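Local coordinates for protein beta-glucanase (Bacteroides thetaiotaomicron, PDB 6EUG) that probably hydrolyses beta-1,3-galactosidic linkages of arabinogalactan through the family 43 glycoside hydrolase domain that makes up this chain, at residues W188-V202 and G251-E263. Sequence-based numbering, arbitrary orientation.
Sequences WTPKWYEAIAKGMFV and GKYIRIFPGGHNE
A197 and P258 mark the nearest backbone approach, their CA atoms 5.1 Å apart, where the C-terminal end of helix 190-197 meets the turn after strand 252-256. That strand is the outer strand of a four-stranded antiparallel blade in the five-bladed beta-propeller of family 43. The helix lies in the long connection between strands 154-159 and 215-219, and packs beside the blade's outer edge. A Schellman motif ends the helix at G199, which has positive phi.

R255 reaches into this helix end. R255 NH1 donates to A197 O at 3.0 Å, almost straight at 172°, but comes from above the carbonyl plane. R255 NH2 donates to I196 O at 2.9 Å and is more bent, at 139°. I196 O also accepts from G199 N, so two N-H groups hold this oxygen. G199 CA lies over one face of the guanidinium. The arginine chain bends at chi3, which swings its flat end across to these carbonyls. E232 forms a salt bridge with R255 NH2 from outside the two segments, and its charge would partly balance that of R255. Beside the arginine, V202 CG2 packs against R255 NE at 3.4 Å, and V202 CG1 approaches the hydroxyl of Y253, which is hydrogen-bonded to A165 O.

F257 to G260 form a type II turn. P258 lays CB and CG against A197. G259 sits beside the Y193 ring, with its carbonyl oxygen at the ring edge, 4.0 Å from Y193 CE2. Farther along, the side chain of H261 is about 9 Å from the bound glucoimidazole, so this end of the contact lies near the ligand pocket without being part of it. The H261 ring and the six-membered ring of W188 meet obliquely, with planes at 44°. H261 CE1 comes to the edge of the W188 ring, 3.9 Å from W188 CZ2.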
ATOM      1  N   TRP A 188     -19.594   1.481  16.749  1.00 20.01           N
ATOM      2  CA  TRP A 188     -19.546   2.946  16.895  1.00 21.36           C
ATOM      3  C   TRP A 188     -20.245   3.475  18.141  1.00 17.95           C
ATOM      4  O   TRP A 188     -20.441   4.692  18.261  1.00 19.94           O
ATOM      5  CB  TRP A 188     -19.974   3.716  15.604  1.00 21.09           C
ATOM      6  CG  TRP A 188     -19.116   3.312  14.412  1.00 22.55           C
ATOM      7  CD1 TRP A 188     -19.506   2.575  13.341  1.00 25.17           C
ATOM      8  CD2 TRP A 188     -17.728   3.622  14.199  1.00 21.29           C
ATOM      9  NE1 TRP A 188     -18.452   2.382  12.486  1.00 28.42           N
ATOM     10  CE2 TRP A 188     -17.346   3.010  12.989  1.00 24.33           C
ATOM     11  CE3 TRP A 188     -16.767   4.326  14.928  1.00 22.76           C
ATOM     12  CZ2 TRP A 188     -16.065   3.103  12.481  1.00 26.21           C
ATOM     13  CZ3 TRP A 188     -15.481   4.434  14.411  1.00 24.47           C
ATOM     14  CH2 TRP A 188     -15.142   3.815  13.210  1.00 26.16           C
ATOM     15  N   THR A 189     -20.602   2.588  19.085  1.00 17.68           N
ATOM     16  CA  THR A 189     -20.996   3.045  20.417  1.00 16.51           C
ATOM     17  C   THR A 189     -19.727   3.518  21.165  1.00 14.83           C
ATOM     18  O   THR A 189     -18.610   3.128  20.802  1.00 17.27           O
ATOM     19  CB  THR A 189     -21.652   1.946  21.260  1.00 17.24           C
ATOM     20  OG1 THR A 189     -20.709   0.900  21.547  1.00 18.48           O
ATOM     21  CG2 THR A 189     -22.904   1.358  20.557  1.00 20.75           C
ATOM     22  N   PRO A 190     -19.900   4.340  22.221  1.00 16.28           N
ATOM     23  CA  PRO A 190     -18.696   4.744  22.952  1.00 17.39           C
ATOM     24  C   PRO A 190     -17.917   3.574  23.530  1.00 15.77           C
ATOM     25  O   PRO A 190     -16.664   3.584  23.497  1.00 16.43           O
ATOM     26  CB  PRO A 190     -19.237   5.648  24.081  1.00 17.93           C
ATOM     27  CG  PRO A 190     -20.587   6.068  23.658  1.00 20.70           C
ATOM     28  CD  PRO A 190     -21.086   5.145  22.598  1.00 17.00           C
ATOM     29  N   LYS A 191     -18.617   2.578  24.083  1.00 16.28           N
ATOM     30  CA  LYS A 191     -17.921   1.430  24.643  1.00 16.43           C
ATOM     31  C   LYS A 191     -17.233   0.592  23.560  1.00 15.59           C
ATOM     32  O   LYS A 191     -16.124   0.061  23.787  1.00 15.26           O
ATOM     33  CB  LYS A 191     -18.824   0.567  25.552  1.00 17.94           C
ATOM     34  CG  LYS A 191     -19.949  -0.195  24.853  1.00 19.70           C
ATOM     35  CD  LYS A 191     -20.812  -1.059  25.786  1.00 25.71           C
ATOM     36  CE  LYS A 191     -21.756  -1.920  24.946  1.00 30.72           C
ATOM     37  NZ  LYS A 191     -22.535  -2.958  25.703  1.00 35.41           N
ATOM     38  N   TRP A 192     -17.855   0.456  22.399  1.00 16.11           N
ATOM     39  CA  TRP A 192     -17.190  -0.297  21.284  1.00 16.54           C
ATOM     40  C   TRP A 192     -15.885   0.394  20.830  1.00 16.26           C
ATOM     41  O   TRP A 192     -14.844  -0.263  20.645  1.00 15.82           O
ATOM     42  CB  TRP A 192     -18.152  -0.458  20.109  1.00 16.18           C
ATOM     43  CG  TRP A 192     -17.606  -1.148  18.864  1.00 15.31           C
ATOM     44  CD1 TRP A 192     -17.694  -2.448  18.587  1.00 15.75           C
ATOM     45  CD2 TRP A 192     -16.933  -0.536  17.740  1.00 15.82           C
ATOM     46  NE1 TRP A 192     -17.117  -2.732  17.379  1.00 15.40           N
ATOM     47  CE2 TRP A 192     -16.647  -1.570  16.823  1.00 15.88           C
ATOM     48  CE3 TRP A 192     -16.556   0.769  17.425  1.00 16.86           C
ATOM     49  CZ2 TRP A 192     -15.993  -1.345  15.609  1.00 16.36           C
ATOM     50  CZ3 TRP A 192     -15.925   1.007  16.216  1.00 16.48           C
ATOM     51  CH2 TRP A 192     -15.652  -0.058  15.308  1.00 16.19           C
ATOM     52  N   TYR A 193     -15.945   1.715  20.640  1.00 14.92           N
ATOM     53  CA  TYR A 193     -14.768   2.473  20.169  1.00 16.32           C
ATOM     54  C   TYR A 193     -13.587   2.344  21.162  1.00 16.78           C
ATOM     55  O   TYR A 193     -12.454   2.060  20.760  1.00 15.37           O
ATOM     56  CB  TYR A 193     -15.122   3.941  19.897  1.00 16.67           C
ATOM     57  CG  TYR A 193     -13.954   4.721  19.333  1.00 16.85           C
ATOM     58  CD1 TYR A 193     -12.973   5.265  20.186  1.00 19.65           C
ATOM     59  CD2 TYR A 193     -13.790   4.874  17.967  1.00 19.66           C
ATOM     60  CE1 TYR A 193     -11.855   5.929  19.676  1.00 20.94           C
ATOM     61  CE2 TYR A 193     -12.685   5.548  17.446  1.00 21.12           C
ATOM     62  CZ  TYR A 193     -11.719   6.074  18.297  1.00 19.88           C
ATOM     63  OH  TYR A 193     -10.659   6.741  17.760  1.00 21.98           O
ATOM     64  N   GLU A 194     -13.866   2.507  22.459  1.00 15.53           N
ATOM     65  CA  GLU A 194     -12.837   2.319  23.490  1.00 15.96           C
ATOM     66  C   GLU A 194     -12.251   0.889  23.390  1.00 18.64           C
ATOM     67  O   GLU A 194     -11.033   0.684  23.481  1.00 15.82           O
ATOM     68  CB  GLU A 194     -13.434   2.592  24.897  1.00 17.62           C
ATOM     69  CG  GLU A 194     -12.441   2.323  26.027  1.00 17.92           C
ATOM     70  CD  GLU A 194     -13.031   2.208  27.420  1.00 17.76           C
ATOM     71  OE1 GLU A 194     -14.234   1.908  27.612  1.00 19.11           O
ATOM     72  OE2 GLU A 194     -12.235   2.354  28.341  1.00 19.78           O
ATOM     73  N   ALA A 195     -13.134  -0.100  23.207  1.00 16.42           N
ATOM     74  CA  ALA A 195     -12.676  -1.508  23.140  1.00 16.59           C
ATOM     75  C   ALA A 195     -11.739  -1.728  21.922  1.00 17.25           C
ATOM     76  O   ALA A 195     -10.672  -2.344  22.034  1.00 15.53           O
ATOM     77  CB  ALA A 195     -13.855  -2.476  23.110  1.00 18.50           C
ATOM     78  N   ILE A 196     -12.103  -1.152  20.786  1.00 16.00           N
ATOM     79  CA  ILE A 196     -11.250  -1.222  19.596  1.00 15.73           C
ATOM     80  C   ILE A 196      -9.890  -0.570  19.893  1.00 14.69           C
ATOM     81  O   ILE A 196      -8.853  -1.141  19.576  1.00 15.29           O
ATOM     82  CB  ILE A 196     -11.924  -0.539  18.391  1.00 16.68           C
ATOM     83  CG1 ILE A 196     -13.185  -1.337  17.988  1.00 16.90           C
ATOM     84  CG2 ILE A 196     -10.945  -0.345  17.244  1.00 18.35           C
ATOM     85  CD1 ILE A 196     -12.909  -2.732  17.434  1.00 17.45           C
ATOM     86  N   ALA A 197      -9.917   0.613  20.514  1.00 14.47           N
ATOM     87  CA  ALA A 197      -8.701   1.351  20.824  1.00 15.79           C
ATOM     88  C   ALA A 197      -7.747   0.532  21.710  1.00 17.41           C
ATOM     89  O   ALA A 197      -6.522   0.559  21.508  1.00 18.49           O
ATOM     90  CB  ALA A 197      -9.039   2.693  21.445  1.00 18.24           C
ATOM     91  N   LYS A 198      -8.320  -0.195  22.674  1.00 17.36           N
ATOM     92  CA  LYS A 198      -7.569  -1.049  23.597  1.00 18.94           C
ATOM     93  C   LYS A 198      -7.233  -2.436  23.099  1.00 18.65           C
ATOM     94  O   LYS A 198      -6.604  -3.234  23.814  1.00 22.00           O
ATOM     95  CB  LYS A 198      -8.301  -1.120  24.953  1.00 21.48           C
ATOM     96  CG  LYS A 198      -8.334   0.229  25.679  1.00 22.23           C
ATOM     97  CD  LYS A 198      -9.063   0.156  27.037  1.00 26.47           C
ATOM     98  CE  LYS A 198      -8.713   1.273  28.041  1.00 31.37           C
ATOM     99  NZ  LYS A 198      -9.188   2.653  27.726  1.00 32.34           N
ATOM    100  N   GLY A 199      -7.665  -2.765  21.893  1.00 16.18           N
ATOM    101  CA  GLY A 199      -7.228  -4.009  21.226  1.00 15.67           C
ATOM    102  C   GLY A 199      -8.163  -5.202  21.107  1.00 15.31           C
ATOM    103  O   GLY A 199      -7.709  -6.345  20.850  1.00 18.01           O
ATOM    104  N   MET A 200      -9.447  -4.958  21.202  1.00 16.56           N
ATOM    105  CA  MET A 200     -10.445  -6.009  21.104  1.00 17.25           C
ATOM    106  C   MET A 200     -10.296  -6.851  19.838  1.00 16.20           C
ATOM    107  O   MET A 200     -10.375  -8.063  19.896  1.00 17.73           O
ATOM    108  CB  MET A 200     -11.852  -5.397  21.187  1.00 17.83           C
ATOM    109  CG  MET A 200     -12.994  -6.395  21.032  1.00 18.70           C
ATOM    110  SD  MET A 200     -14.649  -5.767  21.446  1.00 20.00           S
ATOM    111  CE  MET A 200     -14.898  -4.572  20.143  1.00 17.87           C
ATOM    112  N   PHE A 201     -10.103  -6.196  18.699  1.00 14.41           N
ATOM    113  CA  PHE A 201      -9.947  -6.975  17.428  1.00 13.67           C
ATOM    114  C   PHE A 201      -8.570  -7.610  17.263  1.00 13.96           C
ATOM    115  O   PHE A 201      -8.417  -8.613  16.503  1.00 15.92           O
ATOM    116  CB  PHE A 201     -10.357  -6.126  16.184  1.00 15.16           C
ATOM    117  CG  PHE A 201     -11.868  -5.930  15.998  1.00 15.59           C
ATOM    118  CD1 PHE A 201     -12.836  -6.535  16.816  1.00 14.34           C
ATOM    119  CD2 PHE A 201     -12.319  -5.110  14.973  1.00 15.72           C
ATOM    120  CE1 PHE A 201     -14.205  -6.309  16.589  1.00 16.28           C
ATOM    121  CE2 PHE A 201     -13.674  -4.888  14.740  1.00 16.67           C
ATOM    122  CZ  PHE A 201     -14.616  -5.487  15.545  1.00 15.29           C
ATOM    123  N   VAL A 202      -7.548  -7.061  17.922  1.00 14.24           N
ATOM    124  CA  VAL A 202      -6.271  -7.758  17.994  1.00 14.99           C
ATOM    125  C   VAL A 202      -6.440  -9.133  18.685  1.00 15.23           C
ATOM    126  O   VAL A 202      -5.989 -10.173  18.152  1.00 17.94           O
ATOM    127  CB  VAL A 202      -5.184  -6.932  18.730  1.00 15.81           C
ATOM    128  CG1 VAL A 202      -3.875  -7.711  18.838  1.00 16.39           C
ATOM    129  CG2 VAL A 202      -4.926  -5.588  18.033  1.00 17.15           C
ATOM    130  N   GLY A 251       7.553 -11.591  13.596  1.00 19.51           N
ATOM    131  CA  GLY A 251       6.768 -11.523  14.828  1.00 18.97           C
ATOM    132  C   GLY A 251       6.805 -10.181  15.528  1.00 20.13           C
ATOM    133  O   GLY A 251       6.000  -9.936  16.442  1.00 22.62           O
ATOM    134  N   LYS A 252       7.728  -9.307  15.111  1.00 17.98           N
ATOM    135  CA  LYS A 252       7.880  -7.994  15.721  1.00 16.67           C
ATOM    136  C   LYS A 252       7.026  -7.007  14.915  1.00 16.16           C
ATOM    137  O   LYS A 252       7.221  -6.867  13.688  1.00 17.11           O
ATOM    138  CB  LYS A 252       9.360  -7.573  15.721  1.00 19.09           C
ATOM    139  CG  LYS A 252       9.649  -6.263  16.422  1.00 21.91           C
ATOM    140  CD  LYS A 252      11.048  -5.723  16.160  1.00 27.50           C
ATOM    141  CE  LYS A 252      12.138  -6.630  16.656  1.00 29.60           C
ATOM    142  NZ  LYS A 252      13.406  -5.839  16.784  1.00 31.00           N
ATOM    143  N   TYR A 253       6.063  -6.371  15.584  1.00 15.64           N
ATOM    144  CA  TYR A 253       5.172  -5.394  14.943  1.00 14.05           C
ATOM    145  C   TYR A 253       4.569  -4.427  15.939  1.00 15.70           C
ATOM    146  O   TYR A 253       4.498  -4.749  17.131  1.00 17.83           O
ATOM    147  CB  TYR A 253       4.035  -6.054  14.152  1.00 13.34           C
ATOM    148  CG  TYR A 253       2.873  -6.723  14.909  1.00 14.24           C
ATOM    149  CD1 TYR A 253       3.044  -7.941  15.562  1.00 14.64           C
ATOM    150  CD2 TYR A 253       1.569  -6.155  14.899  1.00 16.72           C
ATOM    151  CE1 TYR A 253       1.981  -8.572  16.205  1.00 16.17           C
ATOM    152  CE2 TYR A 253       0.496  -6.773  15.540  1.00 14.45           C
ATOM    153  CZ  TYR A 253       0.688  -7.989  16.189  1.00 14.97           C
ATOM    154  OH  TYR A 253      -0.395  -8.599  16.824  1.00 16.07           O
ATOM    155  N   ILE A 254       4.101  -3.275  15.424  1.00 15.30           N
ATOM    156  CA  ILE A 254       3.354  -2.281  16.224  1.00 14.57           C
ATOM    157  C   ILE A 254       1.965  -2.003  15.588  1.00 13.97           C
ATOM    158  O   ILE A 254       1.728  -2.300  14.401  1.00 13.79           O
ATOM    159  CB  ILE A 254       4.129  -0.960  16.452  1.00 15.76           C
ATOM    160  CG1 ILE A 254       4.366  -0.171  15.135  1.00 17.62           C
ATOM    161  CG2 ILE A 254       5.412  -1.252  17.214  1.00 16.11           C
ATOM    162  CD1 ILE A 254       4.850   1.263  15.290  1.00 19.00           C
ATOM    163  N   ARG A 255       1.079  -1.401  16.375  1.00 13.93           N
ATOM    164  CA  ARG A 255      -0.223  -0.936  15.901  1.00 14.30           C
ATOM    165  C   ARG A 255      -0.342   0.565  16.228  1.00 15.88           C
ATOM    166  O   ARG A 255       0.061   1.012  17.315  1.00 17.22           O
ATOM    167  CB  ARG A 255      -1.368  -1.780  16.509  1.00 14.88           C
ATOM    168  CG  ARG A 255      -1.616  -1.634  18.006  1.00 15.75           C
ATOM    169  CD  ARG A 255      -2.648  -2.636  18.520  1.00 15.37           C
ATOM    170  NE  ARG A 255      -4.040  -2.329  18.154  1.00 15.15           N
ATOM    171  CZ  ARG A 255      -4.914  -1.651  18.898  1.00 15.32           C
ATOM    172  NH1 ARG A 255      -4.579  -1.161  20.083  1.00 17.17           N
ATOM    173  NH2 ARG A 255      -6.168  -1.507  18.451  1.00 16.33           N
ATOM    174  N   ILE A 256      -0.860   1.343  15.280  1.00 15.27           N
ATOM    175  CA  ILE A 256      -0.933   2.792  15.416  1.00 15.74           C
ATOM    176  C   ILE A 256      -2.276   3.325  14.923  1.00 13.90           C
ATOM    177  O   ILE A 256      -2.947   2.724  14.060  1.00 15.03           O
ATOM    178  CB  ILE A 256       0.231   3.534  14.700  1.00 15.46           C
ATOM    179  CG1 ILE A 256       0.303   3.154  13.194  1.00 16.54           C
ATOM    180  CG2 ILE A 256       1.568   3.246  15.396  1.00 16.65           C
ATOM    181  CD1 ILE A 256       1.289   4.000  12.395  1.00 16.72           C
ATOM    182  N   PHE A 257      -2.687   4.451  15.500  1.00 14.10           N
ATOM    183  CA  PHE A 257      -3.976   5.092  15.159  1.00 15.78           C
ATOM    184  C   PHE A 257      -5.171   4.165  15.209  1.00 15.90           C
ATOM    185  O   PHE A 257      -5.955   4.091  14.242  1.00 16.30           O
ATOM    186  CB  PHE A 257      -3.907   5.917  13.823  1.00 17.43           C
ATOM    187  CG  PHE A 257      -2.772   6.894  13.818  1.00 16.58           C
ATOM    188  CD1 PHE A 257      -2.860   8.032  14.623  1.00 16.27           C
ATOM    189  CD2 PHE A 257      -1.596   6.648  13.102  1.00 15.53           C
ATOM    190  CE1 PHE A 257      -1.783   8.904  14.735  1.00 16.70           C
ATOM    191  CE2 PHE A 257      -0.521   7.526  13.210  1.00 15.88           C
ATOM    192  CZ  PHE A 257      -0.624   8.654  14.047  1.00 15.71           C
ATOM    193  N   PRO A 258      -5.358   3.469  16.352  1.00 16.48           N
ATOM    194  CA  PRO A 258      -6.500   2.577  16.424  1.00 16.91           C
ATOM    195  C   PRO A 258      -7.858   3.275  16.347  1.00 15.44           C
ATOM    196  O   PRO A 258      -8.138   4.239  17.081  1.00 20.14           O
ATOM    197  CB  PRO A 258      -6.300   1.830  17.738  1.00 21.15           C
ATOM    198  CG  PRO A 258      -5.396   2.694  18.559  1.00 22.45           C
ATOM    199  CD  PRO A 258      -4.531   3.422  17.563  1.00 19.21           C
ATOM    200  N   GLY A 259      -8.704   2.765  15.465  1.00 14.38           N
ATOM    201  CA  GLY A 259      -9.977   3.388  15.182  1.00 16.48           C
ATOM    202  C   GLY A 259      -9.937   4.544  14.188  1.00 18.82           C
ATOM    203  O   GLY A 259     -10.988   5.107  13.857  1.00 19.87           O
ATOM    204  N   GLY A 260      -8.747   4.899  13.708  1.00 17.33           N
ATOM    205  CA  GLY A 260      -8.569   6.023  12.776  1.00 18.06           C
ATOM    206  C   GLY A 260      -8.960   5.817  11.311  1.00 18.85           C
ATOM    207  O   GLY A 260      -9.065   6.806  10.546  1.00 18.78           O
ATOM    208  N   HIS A 261      -9.150   4.557  10.901  1.00 16.90           N
ATOM    209  CA  HIS A 261      -9.590   4.219   9.536  1.00 17.31           C
ATOM    210  C   HIS A 261      -8.629   4.784   8.450  1.00 19.18           C
ATOM    211  O   HIS A 261      -9.064   5.270   7.400  1.00 22.96           O
ATOM    212  CB  HIS A 261     -11.031   4.761   9.305  1.00 19.12           C
ATOM    213  CG  HIS A 261     -12.084   3.715   9.156  1.00 20.47           C
ATOM    214  ND1 HIS A 261     -13.423   3.994   9.346  1.00 21.46           N
ATOM    215  CD2 HIS A 261     -12.013   2.418   8.782  1.00 20.22           C
ATOM    216  CE1 HIS A 261     -14.125   2.898   9.126  1.00 17.64           C
ATOM    217  NE2 HIS A 261     -13.294   1.933   8.763  1.00 21.78           N
ATOM    218  N   ASN A 262      -7.323   4.730   8.712  1.00 15.42           N
ATOM    219  CA  ASN A 262      -6.318   5.088   7.715  1.00 14.35           C
ATOM    220  C   ASN A 262      -6.118   3.939   6.709  1.00 13.50           C
ATOM    221  O   ASN A 262      -6.019   2.774   7.104  1.00 15.93           O
ATOM    222  CB  ASN A 262      -4.977   5.406   8.400  1.00 12.56           C
ATOM    223  CG  ASN A 262      -5.020   6.712   9.180  1.00 13.92           C
ATOM    224  OD1 ASN A 262      -4.937   7.840   8.583  1.00 16.31           O
ATOM    225  ND2 ASN A 262      -5.159   6.596  10.503  1.00 15.82           N
ATOM    226  N   GLU A 263      -5.988   4.333   5.438  0.50 13.79           N
ATOM    227  CA  GLU A 263      -5.959   3.410   4.295  0.50 13.30           C
ATOM    228  C   GLU A 263      -4.912   3.841   3.263  0.50 12.94           C
ATOM    229  O   GLU A 263      -4.254   4.857   3.445  0.50 12.20           O
ATOM    230  CB  GLU A 263      -7.361   3.348   3.646  0.50 13.17           C
ATOM    231  CG  GLU A 263      -8.537   3.238   4.620  0.50 14.22           C
ATOM    232  CD  GLU A 263      -8.504   2.051   5.594  0.50 14.21           C
ATOM    233  OE1 GLU A 263      -7.964   0.969   5.293  0.50 15.35           O
ATOM    234  OE2 GLU A 263      -9.053   2.202   6.703  0.50 18.55           O
TER